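Local structure of xylose isomerase-like TIM barrel (Anabaena variabilis ATCC 29413, 2QW5) at residues Ala35-Tyr45 against Tyr315-Lys323; Met126-Phe137 against Leu180-Pro191. The protein binds zinc and D-xylose in a TIM-barrel pocket and is probably a sugar or sugar-phosphate isomerase or epimerase. One frame throughout, in Å; residues are numbered along the deposited sequence. Where two conformers were deposited one is given.

Interaction 1: Ala35-Tyr45 against Tyr315-Lys323; sequences AHIKKLQRFGY and YDIADEAIK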
loop_
_atom_site.group_PDB
_atom_site.type_symbol
_atom_site.label_atom_id
_atom_site.label_comp_id
_atom_site.label_asym_id
_atom_site.label_seq_id
_atom_site.Cartn_x
_atom_site.Cartn_y
_atom_site.Cartn_z
ATOM N N ALA A 35 -6.962 -37.470 -7.994
ATOM C CA ALA A 35 -8.332 -37.641 -7.475
ATOM C C ALA A 35 -9.287 -36.553 -7.983
ATOM O O ALA A 35 -10.433 -36.848 -8.284
ATOM C CB ALA A 35 -8.340 -37.708 -5.942
ATOM N N HIS A 36 -8.808 -35.305 -8.116
ATOM C CA HIS A 36 -9.625 -34.216 -8.695
ATOM C C HIS A 36 -9.934 -34.505 -10.156
ATOM O O HIS A 36 -11.082 -34.412 -10.580
ATOM C CB HIS A 36 -8.923 -32.843 -8.642
ATOM C CG HIS A 36 -8.829 -32.236 -7.270
ATOM N ND1 HIS A 36 -9.803 -32.404 -6.311
ATOM C CD2 HIS A 36 -7.929 -31.378 -6.740
ATOM C CE1 HIS A 36 -9.460 -31.741 -5.219
ATOM N NE2 HIS A 36 -8.337 -31.092 -5.462
ATOM N N ILE A 37 -8.899 -34.863 -10.917
ATOM C CA ILE A 37 -9.044 -35.172 -12.354
ATOM C C ILE A 37 -10.046 -36.306 -12.584
ATOM O O ILE A 37 -10.895 -36.186 -13.452
ATOM C CB ILE A 37 -7.699 -35.531 -13.022
ATOM C CG1 ILE A 37 -6.801 -34.296 -13.153
ATOM C CG2 ILE A 37 -7.919 -36.140 -14.433
ATOM C CD1 ILE A 37 -5.406 -34.579 -13.646
ATOM N N LYS A 38 -9.955 -37.381 -11.793
ATOM C CA LYS A 38 -10.881 -38.510 -11.944
ATOM C C LYS A 38 -12.333 -38.148 -11.640
ATOM O O LYS A 38 -13.255 -38.610 -12.342
ATOM C CB LYS A 38 -10.428 -39.717 -11.113
ATOM C CG LYS A 38 -9.197 -40.372 -11.705
ATOM C CD LYS A 38 -8.765 -41.627 -10.993
ATOM C CE LYS A 38 -7.685 -42.315 -11.838
ATOM N NZ LYS A 38 -7.131 -43.587 -11.272
ATOM N N LYS A 39 -12.538 -37.304 -10.631
ATOM C CA LYS A 39 -13.872 -36.828 -10.281
ATOM C C LYS A 39 -14.402 -35.973 -11.410
ATOM O O LYS A 39 -15.533 -36.128 -11.850
ATOM C CB LYS A 39 -13.827 -36.013 -8.986
ATOM C CG LYS A 39 -15.238 -35.659 -8.390
ATOM C CD LYS A 39 -15.993 -36.891 -7.828
ATOM C CE LYS A 39 -17.058 -36.578 -6.727
ATOM N NZ LYS A 39 -18.272 -35.786 -7.135
ATOM N N LEU A 40 -13.555 -35.069 -11.895
ATOM C CA LEU A 40 -13.960 -34.143 -12.944
ATOM C C LEU A 40 -14.285 -34.853 -14.247
ATOM O O LEU A 40 -15.245 -34.496 -14.911
ATOM C CB LEU A 40 -12.888 -33.048 -13.123
ATOM C CG LEU A 40 -12.829 -32.082 -11.909
ATOM C CD1 LEU A 40 -11.559 -31.277 -11.867
ATOM C CD2 LEU A 40 -14.024 -31.146 -11.867
ATOM N N GLN A 41 -13.488 -35.870 -14.588
ATOM C CA GLN A 41 -13.737 -36.703 -15.784
ATOM C C GLN A 41 -15.128 -37.300 -15.796
ATOM O O GLN A 41 -15.710 -37.409 -16.872
ATOM C CB GLN A 41 -12.750 -37.858 -15.890
ATOM C CG GLN A 41 -11.424 -37.511 -16.412
ATOM C CD GLN A 41 -10.615 -38.770 -16.676
ATOM O OE1 GLN A 41 -10.389 -39.599 -15.769
ATOM N NE2 GLN A 41 -10.221 -38.945 -17.916
ATOM N N ARG A 42 -15.644 -37.684 -14.617
ATOM C CA ARG A 42 -17.003 -38.242 -14.521
ATOM C C ARG A 42 -18.069 -37.236 -14.970
ATOM O O ARG A 42 -19.090 -37.641 -15.505
ATOM C CB ARG A 42 -17.312 -38.820 -13.128
ATOM C CG ARG A 42 -16.457 -40.027 -12.767
ATOM C CD ARG A 42 -17.045 -40.810 -11.599
ATOM N NE ARG A 42 -16.248 -41.992 -11.246
ATOM C CZ ARG A 42 -16.242 -43.170 -11.890
ATOM N NH1 ARG A 42 -16.967 -43.382 -13.001
ATOM N NH2 ARG A 42 -15.468 -44.156 -11.431
ATOM N N PHE A 43 -17.815 -35.933 -14.796
ATOM C CA PHE A 43 -18.725 -34.884 -15.276
ATOM C C PHE A 43 -18.608 -34.623 -16.776
ATOM O O PHE A 43 -19.424 -33.890 -17.333
ATOM C CB PHE A 43 -18.482 -33.534 -14.562
ATOM C CG PHE A 43 -18.517 -33.603 -13.063
ATOM C CD1 PHE A 43 -19.414 -34.443 -12.385
ATOM C CD2 PHE A 43 -17.700 -32.764 -12.314
ATOM C CE1 PHE A 43 -19.447 -34.489 -10.983
ATOM C CE2 PHE A 43 -17.717 -32.792 -10.905
ATOM C CZ PHE A 43 -18.601 -33.674 -10.236
ATOM N N GLY A 44 -17.570 -35.174 -17.408
ATOM C CA GLY A 44 -17.348 -35.077 -18.844
ATOM C C GLY A 44 -16.143 -34.282 -19.293
ATOM O O GLY A 44 -15.944 -34.120 -20.484
ATOM N N TYR A 45 -15.342 -33.785 -18.362
ATOM C CA TYR A 45 -14.138 -33.012 -18.711
ATOM C C TYR A 45 -13.110 -33.968 -19.287
ATOM O O TYR A 45 -12.912 -35.053 -18.739
ATOM C CB TYR A 45 -13.576 -32.264 -17.488
ATOM C CG TYR A 45 -14.448 -31.106 -17.036
ATOM C CD1 TYR A 45 -14.457 -29.910 -17.764
ATOM C CD2 TYR A 45 -15.241 -31.182 -15.866
ATOM C CE1 TYR A 45 -15.250 -28.848 -17.382
ATOM C CE2 TYR A 45 -16.024 -30.110 -15.452
ATOM C CZ TYR A 45 -16.007 -28.927 -16.205
ATOM O OH TYR A 45 -16.800 -27.858 -15.843
ATOM N N TYR A 315 -16.912 -29.219 -6.772
ATOM C CA TYR A 315 -17.415 -30.167 -7.760
ATOM C C TYR A 315 -18.808 -29.844 -8.247
ATOM O O TYR A 315 -19.104 -30.028 -9.424
ATOM C CB TYR A 315 -17.342 -31.604 -7.215
ATOM C CG TYR A 315 -15.945 -32.080 -6.911
ATOM C CD1 TYR A 315 -14.882 -31.822 -7.780
ATOM C CD2 TYR A 315 -15.700 -32.903 -5.823
ATOM C CE1 TYR A 315 -13.614 -32.260 -7.521
ATOM C CE2 TYR A 315 -14.410 -33.372 -5.546
ATOM C CZ TYR A 315 -13.378 -33.056 -6.410
ATOM O OH TYR A 315 -12.116 -33.503 -6.183
ATOM N N ASP A 316 -19.655 -29.350 -7.343
ATOM C CA ASP A 316 -20.986 -28.865 -7.700
ATOM C C ASP A 316 -20.870 -27.790 -8.789
ATOM O O ASP A 316 -21.531 -27.878 -9.813
ATOM C CB ASP A 316 -21.724 -28.268 -6.484
ATOM C CG ASP A 316 -21.922 -29.279 -5.354
ATOM O OD1 ASP A 316 -22.081 -30.494 -5.615
ATOM O OD2 ASP A 316 -21.915 -28.846 -4.185
ATOM N N ILE A 317 -20.016 -26.798 -8.553
ATOM C CA ILE A 317 -19.830 -25.701 -9.514
ATOM C C ILE A 317 -19.254 -26.218 -10.852
ATOM O O ILE A 317 -19.742 -25.822 -11.916
ATOM C CB ILE A 317 -18.996 -24.553 -8.900
ATOM C CG1 ILE A 317 -19.742 -23.932 -7.696
ATOM C CG2 ILE A 317 -18.668 -23.437 -9.916
ATOM C CD1 ILE A 317 -21.138 -23.379 -7.987
ATOM N N ALA A 318 -18.255 -27.102 -10.773
ATOM C CA ALA A 318 -17.614 -27.705 -11.972
ATOM C C ALA A 318 -18.625 -28.450 -12.850
ATOM O O ALA A 318 -18.641 -28.305 -14.079
ATOM C CB ALA A 318 -16.470 -28.650 -11.557
ATOM N N ASP A 319 -19.495 -29.217 -12.201
ATOM C CA ASP A 319 -20.513 -29.986 -12.903
ATOM C C ASP A 319 -21.533 -29.074 -13.579
ATOM O O ASP A 319 -21.878 -29.284 -14.742
ATOM C CB ASP A 319 -21.202 -30.963 -11.946
ATOM C CG ASP A 319 -22.051 -31.999 -12.665
ATOM O OD1 ASP A 319 -21.740 -32.367 -13.825
ATOM O OD2 ASP A 319 -23.009 -32.474 -12.026
ATOM N N GLU A 320 -22.020 -28.060 -12.855
ATOM C CA GLU A 320 -22.981 -27.107 -13.437
ATOM C C GLU A 320 -22.353 -26.331 -14.580
ATOM O O GLU A 320 -23.056 -25.969 -15.524
ATOM C CB GLU A 320 -23.474 -26.092 -12.394
ATOM C CG GLU A 320 -24.294 -26.678 -11.263
ATOM C CD GLU A 320 -25.671 -27.206 -11.690
ATOM O OE1 GLU A 320 -26.306 -26.646 -12.614
ATOM O OE2 GLU A 320 -26.130 -28.194 -11.077
ATOM N N ALA A 321 -21.049 -26.070 -14.470
ATOM C CA ALA A 321 -20.292 -25.306 -15.513
ATOM C C ALA A 321 -20.271 -26.058 -16.885
ATOM O O ALA A 321 -20.536 -25.468 -17.945
ATOM C CB ALA A 321 -18.858 -25.013 -15.005
ATOM N N ILE A 322 -19.956 -27.358 -16.847
ATOM C CA ILE A 322 -19.918 -28.172 -18.070
ATOM C C ILE A 322 -21.342 -28.349 -18.612
ATOM O O ILE A 322 -21.513 -28.307 -19.810
ATOM C CB ILE A 322 -19.157 -29.523 -17.908
ATOM C CG1 ILE A 322 -19.009 -30.257 -19.254
ATOM C CG2 ILE A 322 -19.808 -30.427 -16.826
ATOM C CD1 ILE A 322 -17.798 -31.242 -19.294
ATOM N N LYS A 323 -22.338 -28.533 -17.723
ATOM C CA LYS A 323 -23.738 -28.680 -18.121
ATOM C C LYS A 323 -24.226 -27.444 -18.877
ATOM O O LYS A 323 -24.745 -27.570 -19.998
ATOM C CB LYS A 323 -24.631 -29.043 -16.926
ATOM C CG LYS A 323 -24.427 -30.497 -16.423
ATOM C CD LYS A 323 -25.150 -30.732 -15.086
ATOM C CE LYS A 323 -25.059 -32.182 -14.540
ATOM N NZ LYS A 323 -25.864 -33.220 -15.268
HETATM O O HOH W 1 -21.935 -33.179 -16.384
#
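Tyr-315 reaches from helix 314-332 to helix 27-42 and is held at its hydroxyl and over one ring face. Its OH lies in the plane of the His-36 ring at the edge, 2.6 Å from ND1, in a hydrogen bond that either group could donate. A second hydroxyl crosses from the 35-45 side: Tyr-45 OH, beyond the turn at Gly-44, donates to Ala-318 O at 2.6 Å. That carbonyl also accepts the helical N-H of Ile-322, from the opposite face of its plane.

Three CH-pi contacts fill the space between. Lys-39 CG stands 3.6 Å from the centroid of the Tyr-315 ring; chi1 of -170° swings the lysine chain away from its own N and over that ring. Asp-319 CB sits 3.8 Å from the centroid of the Phe-43 ring, with the carboxylate nearly parallel to the ring, 22° between planes. Ile-322 CD1 lies over the centre of one face of the Tyr-45 ring, 3.9 Å from its centroid.

Among the apolar pairs, Leu-40 CD2 meets Ala-318 CB at 3.5 Å, and the Phe-43 rim abuts Tyr-315 CB. Water 1 donates to both Phe-43 O and Asp-319 OD1, tying the Schellman turn at Gly-44 to the second helix.

The contact is thus largely aromatic and aliphatic, with its polar links confined to two phenol hydroxyls and one bridging water, between helix segments crossing at -40°.

Interaction 2: Met126-Phe137 against Leu180-Pro191; sequences MMGPIVIPYGVF and LAIEPITHWETP. With ZN (zinc ion), chain D; XLS (D-xylose), chain C.
Met-126 to Gly-128 and Leu-180 to Ile-182 run side by side as parallel strands, joined by backbone hydrogen bonds from Ala-181 N to Met-126 O (2.8 Å) and from Gly-128 N to Ala-181 O. Just past the strand, Glu-183 N reaches Gly-128 O at 3.2 Å from well above the carbonyl plane. In the loops beyond, Gly-135 N, within a type II turn, donates to Thr-190 OG1, and this hydroxyl in turn donates to water 2, which bonds to Ile-132 O.

Apolar contacts cover the outer side of the strands: the selenomethionine Met-126 lays CE against Leu-180 CD2, and Ile-182 is crossed at about a right angle by both Ile-130 and Val-131. Farther out, Pro-191 CD lies over one face of Phe-137, offset toward the rim, while His-187 O is at the ring edge. His-187 ND1 and Trp-188 O hydrogen-bond to Arg-294 of the second subunit, through its O and NH1 respectively.

The polar side chains converge on the ligands. With chi1 at -169° and an extended chain, Glu-183 places OE2 2.1 Å from zinc and OE1 3.2 Å from xylose O2, which donates to it. Asp-216, Gln-247, Glu-281 and water 3 complete the zinc shell, and the water donates to xylose O1. Tyr-134 OH donates to Glu-189 OE1 at 2.7 Å, on the anti side of a carboxylate standing 82° to the ring; the same oxygen is 2.9 Å from xylose O1. Xylose C3 lies over the Tyr-134 ring, while Ile-185 CD1 packs on Pro-129 beside the sugar.

Neighbouring strands whose C-terminal ends and following loops carry the metal and sugar ligands are the hallmark of a TIM-barrel active site, here in the xylose isomerase-like family.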
loop_
_atom_site.group_PDB
_atom_site.type_symbol
_atom_site.label_atom_id
_atom_site.label_comp_id
_atom_site.label_asym_id
_atom_site.label_seq_id
_atom_site.Cartn_x
_atom_site.Cartn_y
_atom_site.Cartn_z
HETATM N N MSE A 126 0.042 -23.401 -24.701
HETATM C CA MSE A 126 0.574 -22.626 -23.563
HETATM C C MSE A 126 -0.054 -21.255 -23.718
HETATM O O MSE A 126 0.162 -20.579 -24.759
HETATM C CB MSE A 126 2.088 -22.506 -23.607
HETATM C CG MSE A 126 2.670 -21.738 -22.412
HETATM SE SE MSE A 126 4.528 -21.778 -22.347
HETATM C CE MSE A 126 4.982 -19.928 -22.746
HETATM N N MSE A 127 -0.793 -20.825 -22.692
HETATM C CA MSE A 127 -1.514 -19.541 -22.743
HETATM C C MSE A 127 -1.227 -18.669 -21.550
HETATM O O MSE A 127 -0.756 -19.153 -20.536
HETATM C CB MSE A 127 -3.028 -19.779 -22.768
HETATM C CG MSE A 127 -3.534 -20.592 -21.553
HETATM SE SE MSE A 127 -5.156 -19.921 -20.991
HETATM C CE MSE A 127 -4.705 -18.151 -20.325
ATOM N N GLY A 128 -1.499 -17.377 -21.691
ATOM C CA GLY A 128 -1.464 -16.477 -20.551
ATOM C C GLY A 128 -0.862 -15.141 -20.877
ATOM O O GLY A 128 -0.646 -14.849 -22.045
ATOM N N PRO A 129 -0.644 -14.305 -19.833
ATOM C CA PRO A 129 -0.088 -12.970 -19.949
ATOM C C PRO A 129 1.457 -12.999 -20.062
ATOM O O PRO A 129 2.182 -12.562 -19.146
ATOM C CB PRO A 129 -0.580 -12.299 -18.670
ATOM C CG PRO A 129 -0.621 -13.440 -17.675
ATOM C CD PRO A 129 -0.986 -14.632 -18.424
ATOM N N ILE A 130 1.924 -13.418 -21.246
ATOM C CA ILE A 130 3.338 -13.636 -21.520
ATOM C C ILE A 130 4.075 -12.451 -22.232
ATOM O O ILE A 130 5.210 -12.639 -22.682
ATOM C CB ILE A 130 3.571 -14.978 -22.259
ATOM C CG1 ILE A 130 2.902 -15.016 -23.643
ATOM C CG2 ILE A 130 3.062 -16.200 -21.357
ATOM C CD1 ILE A 130 3.264 -16.208 -24.474
ATOM N N VAL A 131 3.423 -11.280 -22.321
ATOM C CA VAL A 131 4.009 -10.065 -22.934
ATOM C C VAL A 131 4.378 -9.064 -21.826
ATOM O O VAL A 131 5.550 -8.792 -21.584
ATOM C CB VAL A 131 3.047 -9.466 -23.962
ATOM C CG1 VAL A 131 3.687 -8.234 -24.652
ATOM C CG2 VAL A 131 2.611 -10.538 -25.002
ATOM N N ILE A 132 3.376 -8.495 -21.170
ATOM C CA ILE A 132 3.562 -7.555 -20.085
ATOM C C ILE A 132 3.338 -8.419 -18.803
ATOM O O ILE A 132 2.368 -9.206 -18.784
ATOM C CB ILE A 132 2.505 -6.433 -20.119
ATOM C CG1 ILE A 132 2.502 -5.693 -21.484
ATOM C CG2 ILE A 132 2.694 -5.452 -18.952
ATOM C CD1 ILE A 132 3.783 -4.989 -21.803
ATOM N N PRO A 133 4.215 -8.289 -17.778
ATOM C CA PRO A 133 4.091 -9.016 -16.496
ATOM C C PRO A 133 2.717 -8.877 -15.871
ATOM O O PRO A 133 2.219 -7.772 -15.762
ATOM C CB PRO A 133 5.141 -8.340 -15.618
ATOM C CG PRO A 133 6.206 -7.979 -16.571
ATOM C CD PRO A 133 5.444 -7.467 -17.770
ATOM N N TYR A 134 2.126 -10.001 -15.459
ATOM C CA TYR A 134 0.761 -10.001 -14.980
ATOM C C TYR A 134 0.613 -9.234 -13.678
ATOM O O TYR A 134 1.310 -9.530 -12.719
ATOM C CB TYR A 134 0.239 -11.431 -14.779
ATOM C CG TYR A 134 -1.103 -11.454 -14.101
ATOM C CD1 TYR A 134 -2.272 -11.182 -14.814
ATOM C CD2 TYR A 134 -1.213 -11.746 -12.734
ATOM C CE1 TYR A 134 -3.504 -11.177 -14.199
ATOM C CE2 TYR A 134 -2.440 -11.721 -12.111
ATOM C CZ TYR A 134 -3.577 -11.450 -12.842
ATOM O OH TYR A 134 -4.772 -11.449 -12.207
ATOM N N GLY A 135 -0.329 -8.287 -13.657
ATOM C CA GLY A 135 -0.620 -7.467 -12.477
ATOM C C GLY A 135 0.414 -6.470 -12.025
ATOM O O GLY A 135 0.260 -5.943 -10.952
ATOM N N VAL A 136 1.418 -6.163 -12.861
ATOM C CA VAL A 136 2.492 -5.281 -12.514
ATOM C C VAL A 136 2.162 -3.968 -13.177
ATOM O O VAL A 136 2.642 -3.664 -14.273
ATOM C CB VAL A 136 3.891 -5.828 -12.958
ATOM C CG1 VAL A 136 5.037 -4.849 -12.585
ATOM C CG2 VAL A 136 4.159 -7.211 -12.343
ATOM N N PHE A 137 1.335 -3.182 -12.496
ATOM C CA PHE A 137 0.963 -1.858 -12.987
ATOM C C PHE A 137 2.188 -0.976 -12.812
ATOM O O PHE A 137 2.765 -0.965 -11.732
ATOM C CB PHE A 137 -0.267 -1.308 -12.236
ATOM C CG PHE A 137 -1.517 -2.110 -12.448
ATOM C CD1 PHE A 137 -2.395 -1.827 -13.473
ATOM C CD2 PHE A 137 -1.832 -3.155 -11.565
ATOM C CE1 PHE A 137 -3.601 -2.586 -13.640
ATOM C CE2 PHE A 137 -2.982 -3.911 -11.727
ATOM C CZ PHE A 137 -3.882 -3.626 -12.756
ATOM N N LEU A 180 1.265 -20.871 -28.873
ATOM C CA LEU A 180 1.346 -19.841 -27.816
ATOM C C LEU A 180 0.083 -18.978 -27.897
ATOM O O LEU A 180 -0.104 -18.317 -28.893
ATOM C CB LEU A 180 2.609 -18.980 -27.993
ATOM C CG LEU A 180 3.973 -19.698 -27.817
ATOM C CD1 LEU A 180 5.114 -18.831 -28.332
ATOM C CD2 LEU A 180 4.207 -20.113 -26.360
ATOM N N ALA A 181 -0.748 -18.969 -26.850
ATOM C CA ALA A 181 -2.041 -18.222 -26.822
ATOM C C ALA A 181 -1.976 -17.095 -25.814
ATOM O O ALA A 181 -2.214 -17.316 -24.641
ATOM C CB ALA A 181 -3.191 -19.159 -26.525
ATOM N N ILE A 182 -1.632 -15.877 -26.291
ATOM C CA ILE A 182 -1.541 -14.668 -25.469
ATOM C C ILE A 182 -2.946 -14.211 -25.092
ATOM O O ILE A 182 -3.851 -14.204 -25.924
ATOM C CB ILE A 182 -0.811 -13.498 -26.171
ATOM C CG1 ILE A 182 0.606 -13.879 -26.619
ATOM C CG2 ILE A 182 -0.695 -12.282 -25.220
ATOM C CD1 ILE A 182 1.316 -12.792 -27.565
ATOM N N GLU A 183 -3.115 -13.797 -23.839
ATOM C CA GLU A 183 -4.427 -13.463 -23.296
ATOM C C GLU A 183 -4.646 -11.958 -23.071
ATOM O O GLU A 183 -3.884 -11.335 -22.337
ATOM C CB GLU A 183 -4.606 -14.215 -21.959
ATOM C CG GLU A 183 -6.040 -14.152 -21.414
ATOM C CD GLU A 183 -6.208 -14.837 -20.074
ATOM O OE1 GLU A 183 -5.168 -15.083 -19.401
ATOM O OE2 GLU A 183 -7.404 -15.109 -19.721
ATOM N N PRO A 184 -5.674 -11.365 -23.729
ATOM C CA PRO A 184 -6.122 -10.031 -23.338
ATOM C C PRO A 184 -6.772 -10.212 -21.969
ATOM O O PRO A 184 -7.559 -11.144 -21.798
ATOM C CB PRO A 184 -7.179 -9.671 -24.380
ATOM C CG PRO A 184 -7.040 -10.677 -25.457
ATOM C CD PRO A 184 -6.492 -11.888 -24.838
ATOM N N ILE A 185 -6.374 -9.395 -21.001
ATOM C CA ILE A 185 -6.866 -9.497 -19.606
ATOM C C ILE A 185 -7.384 -8.128 -19.204
ATOM O O ILE A 185 -6.752 -7.140 -19.516
ATOM C CB ILE A 185 -5.729 -9.962 -18.676
ATOM C CG1 ILE A 185 -5.454 -11.454 -18.902
ATOM C CG2 ILE A 185 -6.049 -9.733 -17.188
ATOM C CD1 ILE A 185 -4.233 -12.014 -18.198
ATOM N N THR A 186 -8.485 -8.089 -18.480
ATOM C CA THR A 186 -9.119 -6.861 -18.038
ATOM C C THR A 186 -8.184 -5.898 -17.336
ATOM O O THR A 186 -7.261 -6.317 -16.636
ATOM C CB THR A 186 -10.335 -7.125 -17.089
ATOM O OG1 THR A 186 -10.911 -5.865 -16.706
ATOM C CG2 THR A 186 -9.958 -7.902 -15.821
ATOM N N HIS A 187 -8.420 -4.608 -17.570
ATOM C CA HIS A 187 -7.731 -3.500 -16.879
ATOM C C HIS A 187 -7.774 -3.636 -15.341
ATOM O O HIS A 187 -6.895 -3.136 -14.662
ATOM C CB HIS A 187 -8.381 -2.161 -17.239
ATOM C CG HIS A 187 -9.781 -2.003 -16.704
ATOM N ND1 HIS A 187 -10.059 -1.329 -15.535
ATOM C CD2 HIS A 187 -10.962 -2.503 -17.136
ATOM C CE1 HIS A 187 -11.353 -1.388 -15.299
ATOM N NE2 HIS A 187 -11.925 -2.097 -16.253
ATOM N N TRP A 188 -8.821 -4.273 -14.804
ATOM C CA TRP A 188 -8.896 -4.536 -13.374
ATOM C C TRP A 188 -7.741 -5.363 -12.848
ATOM O O TRP A 188 -7.379 -5.194 -11.679
ATOM C CB TRP A 188 -10.219 -5.186 -12.981
ATOM C CG TRP A 188 -11.364 -4.234 -12.876
ATOM C CD1 TRP A 188 -12.444 -4.196 -13.668
ATOM C CD2 TRP A 188 -11.535 -3.174 -11.915
ATOM N NE1 TRP A 188 -13.292 -3.200 -13.272
ATOM C CE2 TRP A 188 -12.772 -2.572 -12.177
ATOM C CE3 TRP A 188 -10.777 -2.701 -10.839
ATOM C CZ2 TRP A 188 -13.260 -1.485 -11.426
ATOM C CZ3 TRP A 188 -11.288 -1.642 -10.063
ATOM C CH2 TRP A 188 -12.509 -1.044 -10.384
ATOM N N GLU A 189 -7.198 -6.265 -13.678
ATOM C CA GLU A 189 -6.110 -7.155 -13.289
ATOM C C GLU A 189 -4.717 -6.827 -13.788
ATOM O O GLU A 189 -3.790 -7.245 -13.150
ATOM C CB GLU A 189 -6.398 -8.583 -13.743
ATOM C CG GLU A 189 -7.653 -9.205 -13.191
ATOM C CD GLU A 189 -7.867 -10.602 -13.719
ATOM O OE1 GLU A 189 -6.910 -11.387 -13.789
ATOM O OE2 GLU A 189 -9.015 -10.930 -14.008
ATOM N N THR A 190 -4.544 -6.079 -14.886
ATOM C CA THR A 190 -3.200 -5.916 -15.435
ATOM C C THR A 190 -3.187 -4.688 -16.337
ATOM O O THR A 190 -4.242 -4.334 -16.809
ATOM C CB THR A 190 -2.806 -7.238 -16.196
ATOM O OG1 THR A 190 -1.376 -7.360 -16.261
ATOM C CG2 THR A 190 -3.454 -7.356 -17.567
ATOM N N PRO A 191 -2.024 -4.023 -16.543
ATOM C CA PRO A 191 -1.983 -2.790 -17.373
ATOM C C PRO A 191 -2.232 -2.942 -18.862
ATOM O O PRO A 191 -2.698 -1.987 -19.506
ATOM C CB PRO A 191 -0.591 -2.241 -17.097
ATOM C CG PRO A 191 0.196 -3.442 -16.773
ATOM C CD PRO A 191 -0.700 -4.289 -15.955
HETATM ZN ZN ZN D . -8.416 -16.582 -18.550
HETATM C C1 XLS C . -5.906 -14.492 -14.958
HETATM C C2 XLS C . -4.501 -14.825 -15.445
HETATM C C3 XLS C . -3.451 -15.013 -14.294
HETATM C C4 XLS C . -2.433 -16.108 -14.546
HETATM O O1 XLS C . -6.829 -13.614 -15.613
HETATM O O2 XLS C . -4.512 -15.907 -16.377
HETATM O O3 XLS C . -3.919 -15.268 -12.969
HETATM O O4 XLS C . -1.880 -15.911 -15.815
HETATM O O HOH W 2 -0.556 -8.457 -18.434
HETATM O O HOH W 3 -8.016 -15.427 -16.930
#

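Overall arrangement
Both contacts belong to one barrel of eight parallel strands, with centres about 27 Å apart and nearest atoms about 14 Å apart, so they do not touch. Interaction 1 joins helix 27-42, which follows the first strand, to the chain's last helix, 314-332, beyond the last strand; it lies on the outer helical layer and brings an early and a late helix together. Interaction 2 is nested within the loop so closed, pairing the neighbouring fourth and fifth strands, 125-128 and 179-182, about 9 Å from the centre of the folded chain. One contact packs helices over the seam between the first and last strands, while the other helps build the zinc and xylose site.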